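Long-range contacts in probable branched-chain-amino-acid aminotransferase (Thermotoga maritima MSB8, PDB 3CSW), which probably catalyses the pyridoxal-phosphate-dependent transfer of the amino group of leucine, isoleucine or valine to 2-oxoglutarate, giving glutamate and a branched 2-oxo acid: residues 31-36 with 104-109; 96-101 with 111-116; 51-56 with 84-89; 128-133 with 156-161; 210-215 with 265-270. All coordinates share one frame; numbering follows the deposited sequence.

Contact 1. Residues 31-36 with 104-109; sequences FSLFEK and PDSGEV
K36 leaves helix 31-37 with CG turned anti to the backbone N (chi1 -176°), and a bend at chi2 (66°) carries the rest of the chain over P104 toward D105. CG of K36 meets CG of P104, 3.6 Å away, the lysine methylenes and the proline ring sliding past each other in opposite directions. The bend then lays CE of K36 3.6 Å from OD2 of D105, the two side chains crossing at about a right angle. From NZ of K36 to OD2 of D105 is 4.0 Å, a long salt bridge; the lysine ammonium has a hydrogen-bond partner in Q39, and D105 pairs with R157 of the second subunit. The segment 104-109 is the connection of the beta hairpin formed by strands 96-102 and 109-115, so this surface contact sets the hairpin's tip against a short helix. One turn back along that helix, CD1 of L33 touches OG of S106 (3.6 Å) and CG of E108 (3.7 Å), leucine supplying a branched apolar end for the aliphatic part of the glutamate. Cut back to alanine, K36 would probably leave the P104 ring without its methylene cover and D105 without this distant positive charge.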
# COMPACT_ATOMS: atom_id res chain seq x y z
N PHE A 31 12.12 -39.05 -5.87
CA PHE A 31 12.81 -37.96 -5.19
C PHE A 31 12.62 -36.61 -5.87
O PHE A 31 12.49 -35.60 -5.19
CB PHE A 31 14.31 -38.21 -5.06
CG PHE A 31 15.02 -37.08 -4.40
CD1 PHE A 31 15.05 -36.98 -3.02
CD2 PHE A 31 15.55 -36.04 -5.16
CE1 PHE A 31 15.66 -35.90 -2.40
CE2 PHE A 31 16.15 -34.95 -4.55
CZ PHE A 31 16.21 -34.88 -3.17
N SER A 32 12.62 -36.60 -7.20
CA SER A 32 12.41 -35.36 -7.94
C SER A 32 11.02 -34.77 -7.65
O SER A 32 10.88 -33.56 -7.60
CB SER A 32 12.59 -35.58 -9.44
OG SER A 32 11.69 -36.57 -9.90
N LEU A 33 10.02 -35.63 -7.46
CA LEU A 33 8.69 -35.18 -7.07
C LEU A 33 8.71 -34.58 -5.66
O LEU A 33 8.08 -33.55 -5.41
CB LEU A 33 7.65 -36.32 -7.17
CG LEU A 33 6.19 -35.93 -6.88
CD1 LEU A 33 5.23 -36.73 -7.73
CD2 LEU A 33 5.84 -36.11 -5.41
N PHE A 34 9.43 -35.21 -4.74
CA PHE A 34 9.55 -34.68 -3.39
C PHE A 34 10.25 -33.32 -3.38
O PHE A 34 9.79 -32.40 -2.69
CB PHE A 34 10.31 -35.67 -2.49
CG PHE A 34 10.60 -35.14 -1.10
CD1 PHE A 34 9.57 -34.85 -0.22
CD2 PHE A 34 11.90 -34.94 -0.67
CE1 PHE A 34 9.84 -34.37 1.05
CE2 PHE A 34 12.17 -34.46 0.59
CZ PHE A 34 11.14 -34.18 1.46
N GLU A 35 11.36 -33.19 -4.10
CA GLU A 35 12.09 -31.92 -4.11
C GLU A 35 11.19 -30.81 -4.68
O GLU A 35 11.11 -29.72 -4.12
CB GLU A 35 13.41 -32.03 -4.88
CG GLU A 35 14.30 -30.80 -4.71
CD GLU A 35 15.59 -30.86 -5.51
OE1 GLU A 35 15.73 -31.75 -6.39
OE2 GLU A 35 16.48 -30.00 -5.26
N LYS A 36 10.48 -31.12 -5.75
CA LYS A 36 9.58 -30.19 -6.40
C LYS A 36 8.35 -29.81 -5.55
O LYS A 36 7.86 -28.69 -5.62
CB LYS A 36 9.12 -30.78 -7.74
CG LYS A 36 8.23 -29.88 -8.59
CD LYS A 36 8.97 -28.64 -9.07
CE LYS A 36 8.05 -27.68 -9.82
NZ LYS A 36 8.80 -26.46 -10.27
N PRO A 104 2.85 -30.58 -8.45
CA PRO A 104 3.38 -29.71 -9.50
C PRO A 104 4.02 -30.47 -10.64
O PRO A 104 4.82 -31.39 -10.40
CB PRO A 104 4.44 -28.85 -8.79
CG PRO A 104 4.76 -29.57 -7.51
CD PRO A 104 3.59 -30.41 -7.17
N ASP A 105 3.64 -30.09 -11.86
CA ASP A 105 4.18 -30.64 -13.09
C ASP A 105 3.66 -32.06 -13.34
O ASP A 105 3.02 -32.31 -14.36
CB ASP A 105 5.72 -30.56 -13.12
CG ASP A 105 6.25 -29.12 -12.91
OD1 ASP A 105 5.48 -28.22 -12.51
OD2 ASP A 105 7.46 -28.89 -13.15
N SER A 106 3.89 -32.97 -12.39
CA SER A 106 3.42 -34.35 -12.53
C SER A 106 1.90 -34.50 -12.67
O SER A 106 1.44 -35.36 -13.41
CB SER A 106 3.93 -35.22 -11.37
OG SER A 106 3.48 -34.75 -10.11
N GLY A 107 1.12 -33.68 -11.95
CA GLY A 107 -0.34 -33.82 -11.94
C GLY A 107 -0.85 -34.96 -11.05
O GLY A 107 -2.06 -35.21 -10.99
N GLU A 108 0.07 -35.64 -10.36
CA GLU A 108 -0.22 -36.70 -9.38
C GLU A 108 -1.17 -36.21 -8.31
O GLU A 108 -1.01 -35.10 -7.81
CB GLU A 108 1.08 -37.09 -8.66
CG GLU A 108 2.15 -37.79 -9.52
CD GLU A 108 2.20 -39.29 -9.30
OE1 GLU A 108 1.13 -39.91 -9.08
OE2 GLU A 108 3.32 -39.86 -9.33
N VAL A 109 -2.14 -37.04 -7.91
CA VAL A 109 -3.11 -36.68 -6.85
C VAL A 109 -2.94 -37.60 -5.63
O VAL A 109 -2.71 -38.81 -5.77
CB VAL A 109 -4.57 -36.74 -7.38
CG1 VAL A 109 -5.57 -36.36 -6.28
CG2 VAL A 109 -4.74 -35.82 -8.58

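Contact 2. Residues 96-101 with 111-116; sequences VRIKVY and FVFSPL
I98 and F113 stand side by side and point the same way, the isoleucine meeting the neighbouring strand atom by atom. CB of I98 lies 4.1 Å from the carbonyl O of V112. Beyond it the two branches divide the phenyl group: CG1, anti to the carbonyl carbon (chi1 -50°), comes to 3.7 Å from CD2 of F113, while CG2, anti to the backbone N, sits over one face, offset toward the rim, in a CH-pi contact 4.2 Å from the F113 centroid. At the tip, CD1 of I98 reaches CE2 of F113 at 3.9 Å. V100 repeats the pattern on F111, CG1 lying above the ring. These beta-branched and aromatic residues suit a sheet face buried under helix 78-89, which L85 and A89 bring against it. The two strands form an antiparallel beta hairpin within the six-stranded sheet, and I98–F113 and V100–F111 are two of its non-hydrogen-bonded pairs. Alternating with these, R97 with S114 and K99 with V112 are hydrogen-bonded pairs, each exchanging two backbone bonds; R97 N to S114 O, at 2.8 Å, is the shortest. On the other face, one water donates to both R97 O and V112 O and also bonds OG of S114. There too, CD1 of L116 lies 3.7 Å above one face of the R97 guanidinium, and K99 NZ forms a salt bridge with E35 of the second subunit.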
# COMPACT_ATOMS: atom_id res chain seq x y z
N VAL A 96 -15.47 -38.78 7.95
CA VAL A 96 -14.07 -38.53 7.65
C VAL A 96 -13.78 -37.08 7.20
O VAL A 96 -14.64 -36.40 6.63
CB VAL A 96 -13.50 -39.54 6.58
CG1 VAL A 96 -13.60 -40.95 7.09
CG2 VAL A 96 -14.22 -39.43 5.26
N ARG A 97 -12.57 -36.63 7.52
CA ARG A 97 -11.97 -35.45 6.92
C ARG A 97 -11.16 -35.98 5.76
O ARG A 97 -10.54 -37.03 5.88
CB ARG A 97 -11.03 -34.75 7.91
CG ARG A 97 -10.20 -33.60 7.30
CD ARG A 97 -9.16 -33.02 8.28
NE ARG A 97 -9.77 -32.21 9.35
CZ ARG A 97 -10.20 -32.67 10.53
NH1 ARG A 97 -10.12 -33.97 10.86
NH2 ARG A 97 -10.73 -31.81 11.40
N ILE A 98 -11.16 -35.28 4.63
CA ILE A 98 -10.43 -35.72 3.44
C ILE A 98 -9.61 -34.54 2.90
O ILE A 98 -10.17 -33.48 2.67
CB ILE A 98 -11.40 -36.19 2.31
CG1 ILE A 98 -12.44 -37.21 2.83
CG2 ILE A 98 -10.59 -36.79 1.16
CD1 ILE A 98 -13.64 -37.41 1.90
N LYS A 99 -8.31 -34.74 2.72
CA LYS A 99 -7.42 -33.74 2.11
C LYS A 99 -7.02 -34.27 0.75
O LYS A 99 -6.69 -35.45 0.64
CB LYS A 99 -6.15 -33.51 2.93
CG LYS A 99 -6.38 -33.05 4.36
CD LYS A 99 -5.11 -33.25 5.22
CE LYS A 99 -5.46 -33.67 6.68
NZ LYS A 99 -4.34 -34.41 7.34
N VAL A 100 -7.07 -33.42 -0.28
CA VAL A 100 -6.68 -33.79 -1.64
C VAL A 100 -5.56 -32.86 -2.12
O VAL A 100 -5.73 -31.64 -2.14
CB VAL A 100 -7.87 -33.72 -2.63
CG1 VAL A 100 -7.44 -34.30 -4.00
CG2 VAL A 100 -9.07 -34.48 -2.07
N TYR A 101 -4.41 -33.44 -2.47
CA TYR A 101 -3.26 -32.68 -2.92
C TYR A 101 -2.98 -32.94 -4.38
O TYR A 101 -2.95 -34.09 -4.81
CB TYR A 101 -2.02 -33.08 -2.13
CG TYR A 101 -2.10 -32.84 -0.63
CD1 TYR A 101 -1.86 -31.59 -0.09
CD2 TYR A 101 -2.34 -33.89 0.25
CE1 TYR A 101 -1.89 -31.38 1.29
CE2 TYR A 101 -2.39 -33.69 1.62
CZ TYR A 101 -2.15 -32.44 2.13
OH TYR A 101 -2.19 -32.27 3.49
N PHE A 111 -4.87 -38.47 -1.91
CA PHE A 111 -6.02 -38.29 -1.01
C PHE A 111 -5.60 -38.81 0.36
O PHE A 111 -4.93 -39.85 0.44
CB PHE A 111 -7.22 -39.10 -1.47
CG PHE A 111 -7.78 -38.71 -2.82
CD1 PHE A 111 -7.14 -39.09 -3.99
CD2 PHE A 111 -9.01 -38.06 -2.92
CE1 PHE A 111 -7.69 -38.79 -5.25
CE2 PHE A 111 -9.57 -37.76 -4.17
CZ PHE A 111 -8.90 -38.12 -5.33
N VAL A 112 -5.97 -38.10 1.42
CA VAL A 112 -5.69 -38.54 2.78
C VAL A 112 -7.03 -38.58 3.52
O VAL A 112 -7.73 -37.57 3.58
CB VAL A 112 -4.69 -37.61 3.53
CG1 VAL A 112 -4.30 -38.21 4.88
CG2 VAL A 112 -3.44 -37.36 2.70
N PHE A 113 -7.40 -39.75 4.04
CA PHE A 113 -8.66 -39.92 4.78
C PHE A 113 -8.37 -40.17 6.25
O PHE A 113 -7.57 -41.04 6.56
CB PHE A 113 -9.43 -41.12 4.24
CG PHE A 113 -9.84 -41.00 2.79
CD1 PHE A 113 -8.96 -41.38 1.79
CD2 PHE A 113 -11.12 -40.60 2.45
CE1 PHE A 113 -9.34 -41.31 0.46
CE2 PHE A 113 -11.51 -40.53 1.11
CZ PHE A 113 -10.62 -40.89 0.12
N SER A 114 -9.00 -39.42 7.14
CA SER A 114 -8.85 -39.63 8.59
C SER A 114 -10.15 -39.34 9.32
O SER A 114 -10.98 -38.59 8.84
CB SER A 114 -7.72 -38.77 9.16
OG SER A 114 -7.99 -37.39 9.05
N PRO A 115 -10.34 -39.95 10.49
CA PRO A 115 -11.62 -39.74 11.17
C PRO A 115 -11.85 -38.29 11.50
O PRO A 115 -10.92 -37.62 11.93
CB PRO A 115 -11.47 -40.57 12.45
CG PRO A 115 -10.45 -41.60 12.11
CD PRO A 115 -9.47 -40.85 11.25
N LEU A 116 -13.06 -37.80 11.26
CA LEU A 116 -13.43 -36.42 11.59
C LEU A 116 -13.86 -36.42 13.04
O LEU A 116 -14.92 -36.98 13.40
CB LEU A 116 -14.58 -35.93 10.70
CG LEU A 116 -15.04 -34.48 10.91
CD1 LEU A 116 -14.04 -33.52 10.30
CD2 LEU A 116 -16.42 -34.24 10.33
O HOH W 1 -7.68 -36.22 6.28

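Contact 3. Residues 51-56 with 84-89; sequences RAPFAA and VLKAGA
R51 and A89 bring the two backbones nearest each other, their CA atoms 5.7 Å apart, where the chain entering the short strand 52-53 runs beside the last turn of helix 78-89. The carbonyl O of R51 comes 3.3 Å from CB of A89; a methyl group is small enough to let the backbones draw this close. Further along, P53 and L85 have CA atoms 6.6 Å apart, and the contact becomes wholly apolar. The proline ring lies between two successive helix residues: its CG is 3.8 Å from CB of L85 and 3.9 Å from CG of K86, with the lysine crossing it at about a right angle. Strand 52-53 is the edge of the six-stranded antiparallel sheet within this chain, and helix 78-89 packs on one face of that sheet, where L85 also meets F111. With CG anti to the carbonyl carbon (chi1 -70°) and CD1 anti to CA (chi2 178°), L85 carries CD1 past CB of P53 to CB of A56, 3.9 Å away, at the start of helix 56-68. The polar ends find their hydrogen-bond partners outside the two segments, R51 NE on the carbonyl of F92 and K86 NZ on that of I285, so K86 lends this contact its methylenes alone.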
# COMPACT_ATOMS: atom_id res chain seq x y z
N ARG A 51 -21.17 -40.29 5.73
CA ARG A 51 -20.09 -40.95 5.01
C ARG A 51 -20.12 -40.66 3.50
O ARG A 51 -19.36 -41.27 2.73
CB ARG A 51 -20.12 -42.46 5.31
CG ARG A 51 -20.18 -42.73 6.84
CD ARG A 51 -20.52 -44.16 7.23
NE ARG A 51 -19.63 -45.13 6.60
CZ ARG A 51 -19.97 -45.95 5.61
NH1 ARG A 51 -21.21 -45.95 5.09
NH2 ARG A 51 -19.07 -46.80 5.12
N ALA A 52 -20.97 -39.71 3.09
CA ALA A 52 -21.01 -39.21 1.71
C ALA A 52 -20.20 -37.91 1.60
O ALA A 52 -20.41 -36.99 2.39
CB ALA A 52 -22.44 -38.96 1.27
N PRO A 53 -19.27 -37.83 0.62
CA PRO A 53 -18.47 -36.60 0.47
C PRO A 53 -19.28 -35.35 0.08
O PRO A 53 -19.97 -35.30 -0.96
CB PRO A 53 -17.42 -36.95 -0.60
CG PRO A 53 -17.89 -38.21 -1.24
CD PRO A 53 -18.89 -38.88 -0.34
N PHE A 54 -19.16 -34.35 0.96
CA PHE A 54 -19.88 -33.10 0.87
C PHE A 54 -19.25 -32.09 -0.09
O PHE A 54 -18.04 -31.84 -0.07
CB PHE A 54 -19.97 -32.45 2.26
CG PHE A 54 -20.78 -31.18 2.28
CD1 PHE A 54 -22.15 -31.21 2.03
CD2 PHE A 54 -20.17 -29.96 2.54
CE1 PHE A 54 -22.90 -30.05 2.05
CE2 PHE A 54 -20.91 -28.79 2.55
CZ PHE A 54 -22.27 -28.82 2.30
N ALA A 55 -20.12 -31.48 -0.90
CA ALA A 55 -19.74 -30.45 -1.86
C ALA A 55 -18.60 -30.89 -2.75
O ALA A 55 -17.75 -30.08 -3.08
CB ALA A 55 -19.41 -29.11 -1.15
N ALA A 56 -18.65 -32.15 -3.19
CA ALA A 56 -17.56 -32.73 -3.97
C ALA A 56 -17.28 -31.97 -5.27
O ALA A 56 -16.13 -31.65 -5.58
CB ALA A 56 -17.79 -34.20 -4.22
N VAL A 84 -12.93 -42.23 -5.98
CA VAL A 84 -11.93 -42.39 -4.90
C VAL A 84 -12.47 -41.84 -3.57
O VAL A 84 -12.26 -42.45 -2.51
CB VAL A 84 -10.58 -41.70 -5.24
CG1 VAL A 84 -9.58 -41.89 -4.09
CG2 VAL A 84 -9.98 -42.26 -6.55
N LEU A 85 -13.15 -40.70 -3.61
CA LEU A 85 -13.69 -40.09 -2.39
C LEU A 85 -14.65 -41.05 -1.70
O LEU A 85 -14.54 -41.26 -0.49
CB LEU A 85 -14.44 -38.78 -2.69
CG LEU A 85 -13.67 -37.53 -3.12
CD1 LEU A 85 -14.67 -36.38 -3.41
CD2 LEU A 85 -12.66 -37.14 -2.06
N LYS A 86 -15.59 -41.62 -2.47
CA LYS A 86 -16.61 -42.54 -1.92
C LYS A 86 -16.05 -43.90 -1.44
O LYS A 86 -16.46 -44.38 -0.37
CB LYS A 86 -17.75 -42.76 -2.93
CG LYS A 86 -18.43 -41.45 -3.32
CD LYS A 86 -19.84 -41.62 -3.79
CE LYS A 86 -19.93 -42.23 -5.16
NZ LYS A 86 -21.37 -42.24 -5.55
N ALA A 87 -15.14 -44.50 -2.21
CA ALA A 87 -14.49 -45.76 -1.82
C ALA A 87 -13.70 -45.57 -0.52
O ALA A 87 -13.70 -46.47 0.33
CB ALA A 87 -13.55 -46.27 -2.94
N GLY A 88 -13.05 -44.42 -0.37
CA GLY A 88 -12.25 -44.13 0.81
C GLY A 88 -13.09 -43.90 2.05
O GLY A 88 -12.81 -44.48 3.10
N ALA A 89 -14.11 -43.05 1.92
CA ALA A 89 -15.05 -42.75 3.01
C ALA A 89 -15.79 -44.01 3.45
O ALA A 89 -16.10 -44.16 4.64
CB ALA A 89 -16.06 -41.69 2.55

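Contact 4. Residues 128-133 with 156-161; sequences KISNVR and RREIVD
OE1 of E158 takes a 2.7 Å hydrogen bond from OG of S130, which meets it on the syn side, 31° out of the carboxylate plane. The backbone N of N131 adds weak bonds to both oxygens of E158, each 3.3 Å long, so the carboxylate is held from two neighbouring residues. The S130 hydroxyl does double duty: while donating to E158 it accepts from the backbone N of V132 at 3.0 Å, which makes an ST turn. Glutamate suits this place because its chain, extended beyond CG, spans from its loop to S130 and N131. The contact's other end is a salt bridge, K128 NZ to OD1 of D161 at 2.9 Å. The lysine also runs out extended, crosses the aspartate at about a right angle and meets OD1 from above the carboxylate plane. R156, the first residue of the type I turn that contains E158, belongs to the cofactor pocket and touches pyridoxal phosphate. Thus the end of strand 125-129 is tied to the loop between helix 150-156 and strand 164-168, with V132 packing on L154 of that helix.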
# COMPACT_ATOMS: atom_id res chain seq x y z
N LYS A 128 -7.95 -14.47 17.80
CA LYS A 128 -7.13 -13.27 17.97
C LYS A 128 -6.76 -12.69 16.62
O LYS A 128 -6.64 -13.43 15.64
CB LYS A 128 -5.87 -13.61 18.77
CG LYS A 128 -6.15 -13.97 20.17
CD LYS A 128 -4.93 -14.39 20.93
CE LYS A 128 -5.32 -14.87 22.31
NZ LYS A 128 -4.12 -14.97 23.17
N ILE A 129 -6.55 -11.37 16.57
CA ILE A 129 -6.00 -10.71 15.36
C ILE A 129 -4.58 -11.25 15.11
O ILE A 129 -3.74 -11.26 16.00
CB ILE A 129 -5.99 -9.13 15.48
CG1 ILE A 129 -7.40 -8.57 15.76
CG2 ILE A 129 -5.45 -8.46 14.21
CD1 ILE A 129 -8.46 -8.97 14.72
N SER A 130 -4.32 -11.72 13.89
CA SER A 130 -3.00 -12.20 13.47
C SER A 130 -2.00 -11.04 13.28
O SER A 130 -2.40 -9.91 12.94
CB SER A 130 -3.17 -12.93 12.14
OG SER A 130 -1.96 -13.45 11.64
N ASN A 131 -0.71 -11.34 13.44
CA ASN A 131 0.39 -10.43 13.08
C ASN A 131 0.80 -10.54 11.63
O ASN A 131 1.74 -9.88 11.24
CB ASN A 131 1.67 -10.73 13.86
CG ASN A 131 1.53 -10.53 15.33
OD1 ASN A 131 0.83 -9.61 15.79
ND2 ASN A 131 2.21 -11.38 16.09
N VAL A 132 0.13 -11.41 10.88
CA VAL A 132 0.36 -11.61 9.49
C VAL A 132 -0.82 -11.02 8.70
O VAL A 132 -1.98 -11.37 8.97
CB VAL A 132 0.49 -13.12 9.21
CG1 VAL A 132 0.74 -13.36 7.74
CG2 VAL A 132 1.62 -13.73 10.07
N ARG A 133 -0.52 -10.13 7.75
CA ARG A 133 -1.52 -9.58 6.85
C ARG A 133 -1.65 -10.50 5.65
O ARG A 133 -0.69 -11.09 5.20
CB ARG A 133 -1.19 -8.17 6.37
CG ARG A 133 -1.09 -7.12 7.44
CD ARG A 133 -2.41 -6.93 8.17
NE ARG A 133 -2.23 -5.94 9.23
CZ ARG A 133 -2.52 -4.65 9.16
NH1 ARG A 133 -3.08 -4.09 8.08
NH2 ARG A 133 -2.25 -3.87 10.22
N ARG A 156 -1.00 -19.70 10.76
CA ARG A 156 -1.36 -20.92 11.48
C ARG A 156 -0.39 -21.25 12.60
O ARG A 156 -0.80 -21.84 13.58
CB ARG A 156 -1.48 -22.12 10.55
CG ARG A 156 -2.62 -21.96 9.61
CD ARG A 156 -3.17 -23.24 9.14
NE ARG A 156 -4.23 -22.96 8.18
CZ ARG A 156 -4.64 -23.81 7.25
NH1 ARG A 156 -4.13 -25.02 7.16
NH2 ARG A 156 -5.58 -23.45 6.39
N ARG A 157 0.87 -20.86 12.46
CA ARG A 157 1.85 -21.07 13.52
C ARG A 157 1.62 -20.18 14.75
O ARG A 157 2.25 -20.38 15.79
CB ARG A 157 3.27 -20.88 13.00
CG ARG A 157 3.68 -21.95 11.98
CD ARG A 157 5.09 -21.73 11.45
NE ARG A 157 6.13 -21.98 12.44
CZ ARG A 157 6.64 -23.17 12.72
NH1 ARG A 157 6.22 -24.26 12.10
NH2 ARG A 157 7.58 -23.28 13.65
N GLU A 158 0.74 -19.19 14.61
CA GLU A 158 0.33 -18.31 15.70
C GLU A 158 -0.82 -18.85 16.53
O GLU A 158 -1.16 -18.28 17.55
CB GLU A 158 -0.09 -16.95 15.16
CG GLU A 158 1.01 -16.16 14.49
CD GLU A 158 0.52 -14.80 13.98
OE1 GLU A 158 -0.69 -14.65 13.74
OE2 GLU A 158 1.35 -13.89 13.80
N ILE A 159 -1.45 -19.94 16.12
CA ILE A 159 -2.60 -20.45 16.84
C ILE A 159 -2.08 -21.22 18.05
O ILE A 159 -1.71 -22.38 17.93
CB ILE A 159 -3.51 -21.35 15.96
CG1 ILE A 159 -3.95 -20.62 14.69
CG2 ILE A 159 -4.70 -21.80 16.78
CD1 ILE A 159 -4.49 -21.57 13.61
N VAL A 160 -2.02 -20.56 19.22
CA VAL A 160 -1.53 -21.16 20.45
C VAL A 160 -2.64 -21.19 21.51
O VAL A 160 -3.10 -22.27 21.89
CB VAL A 160 -0.24 -20.48 21.00
CG1 VAL A 160 0.31 -21.26 22.15
CG2 VAL A 160 0.82 -20.39 19.93
N ASP A 161 -3.07 -20.04 22.03
CA ASP A 161 -4.20 -20.07 22.97
C ASP A 161 -5.44 -19.46 22.35
O ASP A 161 -6.10 -18.60 22.91
CB ASP A 161 -3.88 -19.48 24.35
CG ASP A 161 -3.28 -18.10 24.29
OD1 ASP A 161 -2.99 -17.60 23.16
OD2 ASP A 161 -3.09 -17.54 25.41

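Contact 5. Residues 210-215 with 265-270; sequences KLAKSL and ATLMEN
L211 and L267 slide past each other in opposite directions, so that CD2 of L211 lies 3.9 Å from CD2 of L267 and 3.4 Å from the carbonyl O of L267. With CG of L211 anti to the backbone N (chi1 173°), its other branch turns to N270, crossing it at about a right angle, with CD1 3.9 Å from CB of the asparagine. L267 CD2 also rests on A212, where the small alanine lets it come within 3.9 Å of CA. L215 crosses L267 obliquely and runs antiparallel to T266, its CD1 3.9 Å from CG2 of the threonine. ND2 of N270 is satisfied by T266 O of its own helix at 2.8 Å, which is consistent with an asparagine lying beside leucines. Shortening L211 to an alanine is likely to open a gap between the helices, L267 CD2 losing one of the three residues it touches and N270 CB its leucine contact. The axes of the two short helical segments approach to 10.4 Å at an angle of 109°, joining helix 203-214 to helix 262-276; L190 of strand 189-193 lies beneath both A212 and L267, and F274 adds to the cover of L211.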
# COMPACT_ATOMS: atom_id res chain seq x y z
N LYS A 210 -26.49 -18.35 1.67
CA LYS A 210 -27.75 -18.88 1.14
C LYS A 210 -28.73 -19.25 2.25
O LYS A 210 -29.94 -19.04 2.11
CB LYS A 210 -27.49 -20.08 0.23
CG LYS A 210 -26.69 -19.71 -0.99
CD LYS A 210 -26.60 -20.84 -1.99
CE LYS A 210 -25.44 -20.57 -2.97
NZ LYS A 210 -25.71 -21.07 -4.34
N LEU A 211 -28.23 -19.85 3.31
CA LEU A 211 -29.07 -20.19 4.46
C LEU A 211 -29.62 -18.92 5.10
O LEU A 211 -30.81 -18.87 5.45
CB LEU A 211 -28.29 -20.99 5.51
CG LEU A 211 -28.97 -21.29 6.84
CD1 LEU A 211 -30.21 -22.15 6.64
CD2 LEU A 211 -27.99 -21.96 7.77
N ALA A 212 -28.78 -17.91 5.27
CA ALA A 212 -29.25 -16.65 5.89
C ALA A 212 -30.42 -16.08 5.07
O ALA A 212 -31.45 -15.70 5.62
CB ALA A 212 -28.12 -15.64 6.04
N LYS A 213 -30.26 -16.07 3.75
CA LYS A 213 -31.30 -15.58 2.84
C LYS A 213 -32.60 -16.39 2.92
O LYS A 213 -33.68 -15.83 2.92
CB LYS A 213 -30.77 -15.51 1.41
CG LYS A 213 -29.72 -14.42 1.26
CD LYS A 213 -29.10 -14.42 -0.10
CE LYS A 213 -28.06 -13.34 -0.24
NZ LYS A 213 -27.22 -13.62 -1.44
N SER A 214 -32.48 -17.71 3.02
CA SER A 214 -33.63 -18.58 3.13
C SER A 214 -34.37 -18.29 4.44
O SER A 214 -35.60 -18.44 4.50
CB SER A 214 -33.24 -20.05 3.05
OG SER A 214 -32.75 -20.53 4.29
N LEU A 215 -33.64 -17.87 5.47
CA LEU A 215 -34.26 -17.51 6.75
C LEU A 215 -34.67 -16.03 6.83
O LEU A 215 -35.08 -15.57 7.88
CB LEU A 215 -33.33 -17.88 7.90
CG LEU A 215 -32.98 -19.37 8.06
CD1 LEU A 215 -31.88 -19.51 9.10
CD2 LEU A 215 -34.22 -20.18 8.46
N ALA A 265 -26.98 -18.75 16.49
CA ALA A 265 -27.68 -19.94 16.98
C ALA A 265 -28.67 -20.50 15.95
O ALA A 265 -28.72 -21.70 15.76
CB ALA A 265 -28.39 -19.62 18.33
N THR A 266 -29.45 -19.65 15.29
CA THR A 266 -30.36 -20.11 14.25
C THR A 266 -29.60 -20.69 13.07
O THR A 266 -30.00 -21.72 12.51
CB THR A 266 -31.21 -18.99 13.68
OG1 THR A 266 -31.66 -18.16 14.75
CG2 THR A 266 -32.43 -19.57 12.97
N LEU A 267 -28.54 -20.01 12.66
CA LEU A 267 -27.75 -20.46 11.52
C LEU A 267 -27.11 -21.81 11.82
O LEU A 267 -27.14 -22.71 10.96
CB LEU A 267 -26.70 -19.41 11.08
CG LEU A 267 -27.28 -18.10 10.51
CD1 LEU A 267 -26.23 -16.99 10.45
CD2 LEU A 267 -27.93 -18.31 9.12
N MSE A 268 -26.56 -21.99 13.02
CA MSE A 268 -25.86 -23.26 13.28
C MSE A 268 -26.81 -24.43 13.52
O MSE A 268 -26.48 -25.55 13.19
CB MSE A 268 -24.74 -23.12 14.34
CG MSE A 268 -25.13 -23.03 15.76
SE MSE A 268 -23.56 -22.82 16.93
CE MSE A 268 -22.76 -24.48 16.68
N GLU A 269 -28.02 -24.18 14.03
CA GLU A 269 -28.97 -25.27 14.17
C GLU A 269 -29.56 -25.66 12.81
O GLU A 269 -29.82 -26.84 12.56
CB GLU A 269 -30.02 -24.97 15.24
CG GLU A 269 -31.02 -23.87 14.93
CD GLU A 269 -31.85 -23.41 16.17
OE1 GLU A 269 -31.35 -23.57 17.32
OE2 GLU A 269 -32.98 -22.88 15.98
N ASN A 270 -29.73 -24.68 11.91
CA ASN A 270 -30.30 -24.93 10.58
C ASN A 270 -29.30 -25.32 9.50
O ASN A 270 -29.70 -25.73 8.41
CB ASN A 270 -31.08 -23.69 10.14
CG ASN A 270 -32.41 -23.56 10.88
OD1 ASN A 270 -33.32 -24.32 10.62
ND2 ASN A 270 -32.52 -22.60 11.80

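Contacts 2 and 3 are the buried pair, and they touch: the F113 ring of contact 2 packs on the helix that contact 3 sets against strand 52-53, so one apolar layer serves both. Contact 1 lies at the surface, at the turn of the same hairpin whose strands make contact 2, and V109 touches V100 between them. Contacts 4 and 5, both partly buried, stand about 29 Å apart between centres, and neither touches the other three. Their chemistry is opposed: contact 4 relies on carboxylates, a hydroxyl and a lysine, whereas contact 5 is leucine packing between helices. Backbone pairing dominates contact 2 alone. Contacts 1, 2 and 4 all touch the second subunit; contacts 3 and 5 touch no other chain.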